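Local structure of A1 protein (Enterobacteria phage Qbeta, 3RLK) at residues Y28-A33 / R61-A66; D153-G158 / I187-A192. The protein is the read-through form of the phage coat protein, probably a minor component of the virion that carries the C-terminal domain described here. All blocks are in the same frame, centred on the assembly; numbering follows the deposited sequence.

Both contacts lie in the read-through domain and pair antiparallel strands. They come in series along the chain: contact 1 closes at Ala66, well before contact 2 opens at Asp153. Their centres are about 12 Å apart. Contact 1 is a two-strand ladder of 28-29 with 62-63. Contact 2 belongs to a three-strand sheet, where 154-159 runs between 96-98 and 183-188. The two meet directly. Tyr28 OH lies 3.1 Å from Val188 N, probably hydrogen-bonded, and Phe32 CZ packs on Val188 CG2. Strand 183-188 therefore carries segment 28-33 on its flank, which joins an early part of the domain to its C-terminal end.

Contact 1 (Y28-A33 / R61-A66); sequences YTCPFA and REFDVA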
ATOM      1  N   TYR A  28      -1.919 -14.595   5.839  1.00 11.62           N
ATOM      2  CA  TYR A  28      -0.533 -14.090   5.947  1.00 10.92           C
ATOM      3  C   TYR A  28      -0.546 -12.918   6.938  1.00 11.58           C
ATOM      4  O   TYR A  28      -1.230 -11.890   6.726  1.00 11.00           O
ATOM      5  CB  TYR A  28      -0.100 -13.612   4.568  1.00 10.27           C
ATOM      6  CG  TYR A  28       1.272 -12.974   4.532  1.00 12.33           C
ATOM      7  CD1 TYR A  28       1.429 -11.574   4.411  1.00 12.77           C
ATOM      8  CD2 TYR A  28       2.410 -13.762   4.579  1.00 14.42           C
ATOM      9  CE1 TYR A  28       2.642 -10.970   4.335  1.00 10.51           C
ATOM     10  CE2 TYR A  28       3.700 -13.151   4.501  1.00 12.92           C
ATOM     11  CZ  TYR A  28       3.823 -11.778   4.354  1.00  9.89           C
ATOM     12  OH  TYR A  28       5.110 -11.283   4.320  1.00 11.62           O
ATOM     13  N   THR A  29       0.233 -13.053   8.009  1.00 12.84           N
ATOM     14  CA  THR A  29       0.358 -11.980   9.013  1.00 14.12           C
ATOM     15  C   THR A  29       1.176 -10.820   8.460  1.00 14.01           C
ATOM     16  O   THR A  29       2.275 -11.053   7.898  1.00 13.45           O
ATOM     17  CB  THR A  29       1.131 -12.484  10.237  1.00 16.47           C
ATOM     18  OG1 THR A  29       0.460 -13.630  10.816  1.00 18.23           O
ATOM     19  CG2 THR A  29       1.206 -11.411  11.257  1.00 13.04           C
ATOM     20  N   CYS A  30       0.628  -9.609   8.546  1.00 13.41           N
ATOM     21  CA  CYS A  30       1.335  -8.415   8.128  1.00 14.16           C
ATOM     22  C   CYS A  30       2.695  -8.387   8.837  1.00 12.53           C
ATOM     23  O   CYS A  30       2.765  -8.479  10.076  1.00 12.07           O
ATOM     24  CB  CYS A  30       0.554  -7.167   8.506  1.00 14.36           C
ATOM     25  SG  CYS A  30       1.313  -5.715   7.836  1.00 17.65           S
ATOM     26  N   PRO A  31       3.778  -8.337   8.079  1.00 13.08           N
ATOM     27  CA  PRO A  31       5.089  -8.538   8.645  1.00 12.73           C
ATOM     28  C   PRO A  31       5.737  -7.287   9.240  1.00 13.71           C
ATOM     29  O   PRO A  31       6.867  -7.339   9.696  1.00 17.33           O
ATOM     30  CB  PRO A  31       5.895  -9.041   7.438  1.00 14.93           C
ATOM     31  CG  PRO A  31       5.272  -8.504   6.293  1.00 14.54           C
ATOM     32  CD  PRO A  31       3.850  -8.134   6.603  1.00 13.95           C
ATOM     33  N   PHE A  32       5.022  -6.174   9.259  1.00 10.65           N
ATOM     34  CA  PHE A  32       5.483  -4.963   9.904  1.00 10.31           C
ATOM     35  C   PHE A  32       4.495  -4.570  10.962  1.00 10.42           C
ATOM     36  O   PHE A  32       3.356  -5.088  10.970  1.00 10.29           O
ATOM     37  CB  PHE A  32       5.620  -3.833   8.882  1.00 10.53           C
ATOM     38  CG  PHE A  32       6.639  -4.132   7.820  1.00  8.08           C
ATOM     39  CD1 PHE A  32       7.992  -4.024   8.089  1.00 14.08           C
ATOM     40  CD2 PHE A  32       6.227  -4.586   6.557  1.00 12.06           C
ATOM     41  CE1 PHE A  32       8.962  -4.376   7.127  1.00 14.10           C
ATOM     42  CE2 PHE A  32       7.160  -4.955   5.599  1.00 12.57           C
ATOM     43  CZ  PHE A  32       8.555  -4.811   5.879  1.00 12.81           C
ATOM     44  N   ALA A  33       4.960  -3.727  11.892  1.00 11.08           N
ATOM     45  CA  ALA A  33       4.106  -3.251  12.953  1.00 10.45           C
ATOM     46  C   ALA A  33       2.882  -2.576  12.346  1.00  8.89           C
ATOM     47  O   ALA A  33       2.927  -1.832  11.309  1.00  9.93           O
ATOM     48  CB  ALA A  33       4.853  -2.268  13.836  1.00 11.36           C
ATOM     49  N   ARG A  61      -1.965  -8.786  12.858  1.00 10.91           N
ATOM     50  CA  ARG A  61      -3.226  -9.252  12.230  1.00 10.49           C
ATOM     51  C   ARG A  61      -2.860  -9.975  10.945  1.00 12.33           C
ATOM     52  O   ARG A  61      -1.805  -9.695  10.383  1.00 14.08           O
ATOM     53  CB  ARG A  61      -4.122  -8.041  11.885  1.00 12.52           C
ATOM     54  CG  ARG A  61      -4.893  -7.489  13.114  1.00 14.80           C
ATOM     55  CD  ARG A  61      -5.487  -6.128  12.925  1.00 12.88           C
ATOM     56  NE  ARG A  61      -6.070  -5.678  14.196  1.00 12.77           N
ATOM     57  CZ  ARG A  61      -7.131  -4.863  14.306  1.00 12.65           C
ATOM     58  NH1 ARG A  61      -7.740  -4.368  13.201  1.00 12.67           N
ATOM     59  NH2 ARG A  61      -7.619  -4.564  15.530  1.00 15.54           N
ATOM     60  N   GLU A  62      -3.769 -10.809  10.442  1.00 12.88           N
ATOM     61  CA  GLU A  62      -3.590 -11.548   9.157  1.00 13.94           C
ATOM     62  C   GLU A  62      -4.467 -11.012   7.996  1.00 12.74           C
ATOM     63  O   GLU A  62      -5.651 -10.788   8.174  1.00 12.83           O
ATOM     64  CB  GLU A  62      -3.972 -13.010   9.378  1.00 15.46           C
ATOM     65  CG  GLU A  62      -2.982 -13.758  10.217  1.00 19.28           C
ATOM     66  CD  GLU A  62      -3.524 -15.190  10.570  1.00 30.25           C
ATOM     67  OE1 GLU A  62      -4.771 -15.357  10.770  1.00 30.67           O
ATOM     68  OE2 GLU A  62      -2.687 -16.139  10.650  1.00 33.24           O
ATOM     69  N   PHE A  63      -3.864 -10.833   6.806  1.00 13.95           N
ATOM     70  CA  PHE A  63      -4.599 -10.742   5.535  1.00 14.95           C
ATOM     71  C   PHE A  63      -5.148 -12.120   5.120  1.00 15.25           C
ATOM     72  O   PHE A  63      -4.612 -13.180   5.498  1.00 16.50           O
ATOM     73  CB  PHE A  63      -3.665 -10.266   4.408  1.00 13.16           C
ATOM     74  CG  PHE A  63      -2.944  -8.983   4.726  1.00 14.30           C
ATOM     75  CD1 PHE A  63      -3.625  -7.744   4.698  1.00 14.87           C
ATOM     76  CD2 PHE A  63      -1.587  -8.970   4.996  1.00 12.42           C
ATOM     77  CE1 PHE A  63      -2.935  -6.517   4.914  1.00 10.67           C
ATOM     78  CE2 PHE A  63      -0.902  -7.785   5.233  1.00 12.21           C
ATOM     79  CZ  PHE A  63      -1.528  -6.559   5.214  1.00  9.83           C
ATOM     80  N   ASP A  64      -6.260 -12.096   4.369  1.00 15.19           N
ATOM     81  CA  ASP A  64      -6.914 -13.328   3.941  1.00 17.00           C
ATOM     82  C   ASP A  64      -6.402 -13.677   2.543  1.00 16.08           C
ATOM     83  O   ASP A  64      -7.194 -13.887   1.616  1.00 16.42           O
ATOM     84  CB  ASP A  64      -8.420 -13.101   3.898  1.00 18.25           C
ATOM     85  CG  ASP A  64      -9.029 -12.927   5.284  1.00 25.28           C
ATOM     86  OD1 ASP A  64      -8.523 -13.552   6.256  1.00 36.30           O
ATOM     87  OD2 ASP A  64     -10.063 -12.224   5.387  1.00 33.51           O
ATOM     88  N   VAL A  65      -5.090 -13.638   2.383  1.00 15.47           N
ATOM     89  CA  VAL A  65      -4.428 -14.257   1.202  1.00 14.84           C
ATOM     90  C   VAL A  65      -3.222 -14.982   1.731  1.00 15.87           C
ATOM     91  O   VAL A  65      -2.697 -14.533   2.804  1.00 15.04           O
ATOM     92  CB  VAL A  65      -3.920 -13.223   0.143  1.00 16.19           C
ATOM     93  CG1 VAL A  65      -5.030 -12.656  -0.597  1.00 15.94           C
ATOM     94  CG2 VAL A  65      -3.017 -12.099   0.766  1.00 13.79           C
ATOM     95  N   ALA A  66      -2.765 -16.046   1.023  1.00 14.16           N
ATOM     96  CA  ALA A  66      -1.443 -16.674   1.298  1.00 14.78           C
ATOM     97  C   ALA A  66      -0.381 -15.819   0.624  1.00 14.37           C
ATOM     98  O   ALA A  66      -0.625 -15.219  -0.433  1.00 12.83           O
ATOM     99  CB  ALA A  66      -1.320 -18.134   0.784  1.00 12.93           C
TER
HETATM  100  O   HOH W   1       0.309  -7.641  11.717  1.00 12.41           O
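Tyr28 and Thr29 pair antiparallel with Phe63 and Glu62, forming a two-strand ladder that is extended at one end by Cys30 and Arg61. Tyr28 and Phe63 are the hydrogen-bonded pair. Phe63 N gives a 2.8 Å bond to Tyr28 O, and Tyr28 N returns one to Phe63 O. Cys30 N reaches Arg61 O at 3.0 Å, nearly in line with the carbonyl. Water 1 adds a bridge, donating to Cys30 O and accepting from Arg61 N.

The Tyr28 and Phe63 side chains leave the same face and run side by side. Phe63 CD2 comes to the edge of the Tyr28 ring, 4.0 Å from CD1. Tyr28 CG is anti to the backbone N (chi1 176°), and the ring reaches out to Ile187, where its OH probably bonds to Val188 N. The outer part of the Phe63 ring meets Cys30: CE2 is 3.6 Å from Cys30 CB, and SG makes an oblique sulfur-aromatic contact. On the other face, Thr29 and Glu62 are the non-hydrogen-bonded pair. Thr29 OG1 lies 3.5 Å from Glu62 CG, so the methylene rather than the carboxylate does the touching.

The two faces differ in chemistry. Aromatic rings and sulfur pack on the Tyr28 side, while the Thr29 and Glu62 side is polar, with Glu62 exposed. Backbone bonds hold the strands together, and the phenol probably ties the ladder to strand 183-188.

Contact 2 (D153-G158 / I187-A192); sequences DGVIVG and IVVPRA
Val155 and Ile187 form the hydrogen-bonded pair of an antiparallel ladder, and Gly154 and Val188 the non-hydrogen-bonded pair beside it. This is one edge of a three-strand antiparallel sheet, with 154-159 in the middle and 96-98 along its other side. Val155 N binds Ile187 O, and Ile187 N binds Val155 O, both at 2.8 Å and nearly straight. The second lies in the carbonyl plane. Val189 N to Asp153 O carries the pairing one step past the strand ends.

The face of Val155 and Ile187 is aliphatic. With chi1 at 63°, Ile187 CG1 is flanked by both backbone branches and lies against Val155 CB at 3.9 Å. It sends CD1 to Val157 CG2. From the other end, Val189 CG1 meets Val155 CG2 at 3.8 Å. Leu70 and Leu83 touch Ile187 and Val189, and Val155 and Val157 also pack on strand 96-98. Val188, on the opposite face, brings CG1 near Asp153 CB.

The Asp153 carboxylate is shared out. OD1 is hydrogen-bonded to Tyr85 OH. OD2 comes within 4.0 Å of Arg191 NH1, but no N-H points at it, since it sits far off the plane of the guanidinium, and the two groups are turned 74° apart. The attraction is therefore probably one of charge alone. A firmer link runs through water 2, which donates one hydrogen to Asp153 OD2 and the other to Val189 O, each at 2.7 Å.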
ATOM      1  N   ASP A 153      12.794  -5.090   2.425  1.00 10.50           N
ATOM      2  CA  ASP A 153      12.233  -5.711   1.220  1.00  9.55           C
ATOM      3  C   ASP A 153      10.674  -5.751   1.251  1.00 11.41           C
ATOM      4  O   ASP A 153      10.023  -6.745   0.827  1.00 10.85           O
ATOM      5  CB  ASP A 153      12.732  -7.135   1.074  1.00 11.45           C
ATOM      6  CG  ASP A 153      14.225  -7.208   0.866  1.00 12.12           C
ATOM      7  OD1 ASP A 153      14.821  -6.176   0.474  1.00 13.44           O
ATOM      8  OD2 ASP A 153      14.719  -8.327   1.108  1.00 14.90           O
ATOM      9  N   GLY A 154      10.095  -4.678   1.773  1.00 11.06           N
ATOM     10  CA  GLY A 154       8.630  -4.574   1.907  1.00 11.21           C
ATOM     11  C   GLY A 154       8.001  -4.184   0.597  1.00 11.16           C
ATOM     12  O   GLY A 154       8.536  -3.325  -0.130  1.00 12.62           O
ATOM     13  N   VAL A 155       6.864  -4.817   0.270  1.00 11.97           N
ATOM     14  CA  VAL A 155       6.074  -4.453  -0.892  1.00 11.37           C
ATOM     15  C   VAL A 155       4.579  -4.294  -0.512  1.00 11.81           C
ATOM     16  O   VAL A 155       3.983  -5.125   0.224  1.00 10.86           O
ATOM     17  CB  VAL A 155       6.226  -5.590  -1.946  1.00 13.50           C
ATOM     18  CG1 VAL A 155       5.477  -5.304  -3.231  1.00 13.51           C
ATOM     19  CG2 VAL A 155       7.671  -5.801  -2.235  1.00 14.98           C
ATOM     20  N   ILE A 156       4.006  -3.205  -1.023  1.00 10.98           N
ATOM     21  CA  ILE A 156       2.573  -3.004  -0.913  1.00 12.36           C
ATOM     22  C   ILE A 156       2.022  -3.538  -2.251  1.00 11.49           C
ATOM     23  O   ILE A 156       2.353  -2.992  -3.355  1.00 12.71           O
ATOM     24  CB  ILE A 156       2.212  -1.507  -0.765  1.00 11.07           C
ATOM     25  CG1 ILE A 156       2.944  -0.866   0.443  1.00 11.05           C
ATOM     26  CG2 ILE A 156       0.672  -1.340  -0.594  1.00  9.60           C
ATOM     27  CD1 ILE A 156       3.084   0.635   0.384  1.00 10.02           C
ATOM     28  N   VAL A 157       1.128  -4.510  -2.110  1.00 10.92           N
ATOM     29  CA  VAL A 157       0.537  -5.193  -3.266  1.00 11.10           C
ATOM     30  C   VAL A 157      -0.903  -4.752  -3.439  1.00 12.65           C
ATOM     31  O   VAL A 157      -1.745  -4.961  -2.589  1.00 11.88           O
ATOM     32  CB  VAL A 157       0.590  -6.760  -3.152  1.00 10.88           C
ATOM     33  CG1 VAL A 157       0.096  -7.377  -4.474  1.00 11.13           C
ATOM     34  CG2 VAL A 157       2.033  -7.258  -2.915  1.00 12.79           C
ATOM     35  N   GLY A 158      -1.181  -4.156  -4.581  1.00 11.72           N
ATOM     36  CA  GLY A 158      -2.566  -3.876  -4.943  1.00 12.19           C
ATOM     37  C   GLY A 158      -3.084  -4.749  -6.090  1.00  9.46           C
ATOM     38  O   GLY A 158      -2.406  -5.667  -6.536  1.00 12.02           O
ATOM     39  N   ILE A 187       3.641  -7.163   2.044  1.00  9.72           N
ATOM     40  CA  ILE A 187       4.448  -8.377   2.228  1.00  8.67           C
ATOM     41  C   ILE A 187       5.924  -8.042   2.356  1.00  9.56           C
ATOM     42  O   ILE A 187       6.348  -6.928   1.990  1.00 11.24           O
ATOM     43  CB  ILE A 187       4.261  -9.435   1.032  1.00  9.21           C
ATOM     44  CG1 ILE A 187       4.769  -8.787  -0.267  1.00 11.47           C
ATOM     45  CG2 ILE A 187       2.762  -9.736   0.830  1.00  8.82           C
ATOM     46  CD1 ILE A 187       4.782  -9.777  -1.498  1.00  8.53           C
ATOM     47  N   VAL A 188       6.680  -9.044   2.815  1.00  8.08           N
ATOM     48  CA  VAL A 188       8.121  -9.089   2.575  1.00 10.11           C
ATOM     49  C   VAL A 188       8.396 -10.047   1.370  1.00 11.31           C
ATOM     50  O   VAL A 188       8.115 -11.243   1.435  1.00 12.08           O
ATOM     51  CB  VAL A 188       8.919  -9.457   3.851  1.00  8.05           C
ATOM     52  CG1 VAL A 188      10.406  -9.652   3.482  1.00  9.43           C
ATOM     53  CG2 VAL A 188       8.853  -8.311   4.950  1.00  9.21           C
ATOM     54  N   VAL A 189       8.840  -9.504   0.226  1.00 11.79           N
ATOM     55  CA  VAL A 189       9.033 -10.397  -0.940  1.00 12.90           C
ATOM     56  C   VAL A 189      10.243 -11.330  -0.713  1.00 12.71           C
ATOM     57  O   VAL A 189      11.356 -10.856  -0.455  1.00 12.73           O
ATOM     58  CB  VAL A 189       9.100  -9.626  -2.269  1.00 13.59           C
ATOM     59  CG1 VAL A 189      10.257  -8.634  -2.270  1.00 15.89           C
ATOM     60  CG2 VAL A 189       9.159 -10.577  -3.481  1.00 13.37           C
ATOM     61  N   PRO A 190      10.041 -12.651  -0.814  1.00 14.00           N
ATOM     62  CA  PRO A 190      11.207 -13.598  -0.668  1.00 15.03           C
ATOM     63  C   PRO A 190      12.284 -13.423  -1.718  1.00 16.15           C
ATOM     64  O   PRO A 190      12.000 -13.174  -2.896  1.00 16.65           O
ATOM     65  CB  PRO A 190      10.600 -14.983  -0.868  1.00 15.08           C
ATOM     66  CG  PRO A 190       9.094 -14.760  -0.659  1.00 15.59           C
ATOM     67  CD  PRO A 190       8.814 -13.363  -1.194  1.00 13.04           C
ATOM     68  N   ARG A 191      13.529 -13.580  -1.277  1.00 14.75           N
ATOM     69  CA  ARG A 191      14.642 -13.728  -2.232  1.00 17.20           C
ATOM     70  C   ARG A 191      14.527 -14.950  -3.091  1.00 18.71           C
ATOM     71  O   ARG A 191      13.954 -15.941  -2.675  1.00 17.40           O
ATOM     72  CB  ARG A 191      15.959 -13.796  -1.492  1.00 16.82           C
ATOM     73  CG  ARG A 191      16.337 -12.417  -0.995  1.00 13.98           C
ATOM     74  CD  ARG A 191      17.443 -12.464   0.094  1.00 11.11           C
ATOM     75  NE  ARG A 191      17.004 -13.091   1.342  1.00 13.00           N
ATOM     76  CZ  ARG A 191      16.908 -12.407   2.497  1.00 11.20           C
ATOM     77  NH1 ARG A 191      17.249 -11.136   2.525  1.00  9.73           N
ATOM     78  NH2 ARG A 191      16.523 -13.008   3.595  1.00 14.78           N
ATOM     79  N   ALA A 192      15.129 -14.900  -4.277  1.00 21.65           N
ATOM     80  CA  ALA A 192      15.143 -16.095  -5.111  1.00 25.82           C
ATOM     81  C   ALA A 192      16.511 -16.244  -5.774  1.00 28.28           C
ATOM     82  O   ALA A 192      17.549 -15.731  -5.285  1.00 29.64           O
ATOM     83  CB  ALA A 192      14.012 -16.050  -6.136  1.00 26.93           C
ATOM     84  OXT ALA A 192      16.629 -16.890  -6.820  1.00 30.55           O
TER
HETATM   85  O   HOH W   2      13.337 -10.583   1.345  1.00 13.56           O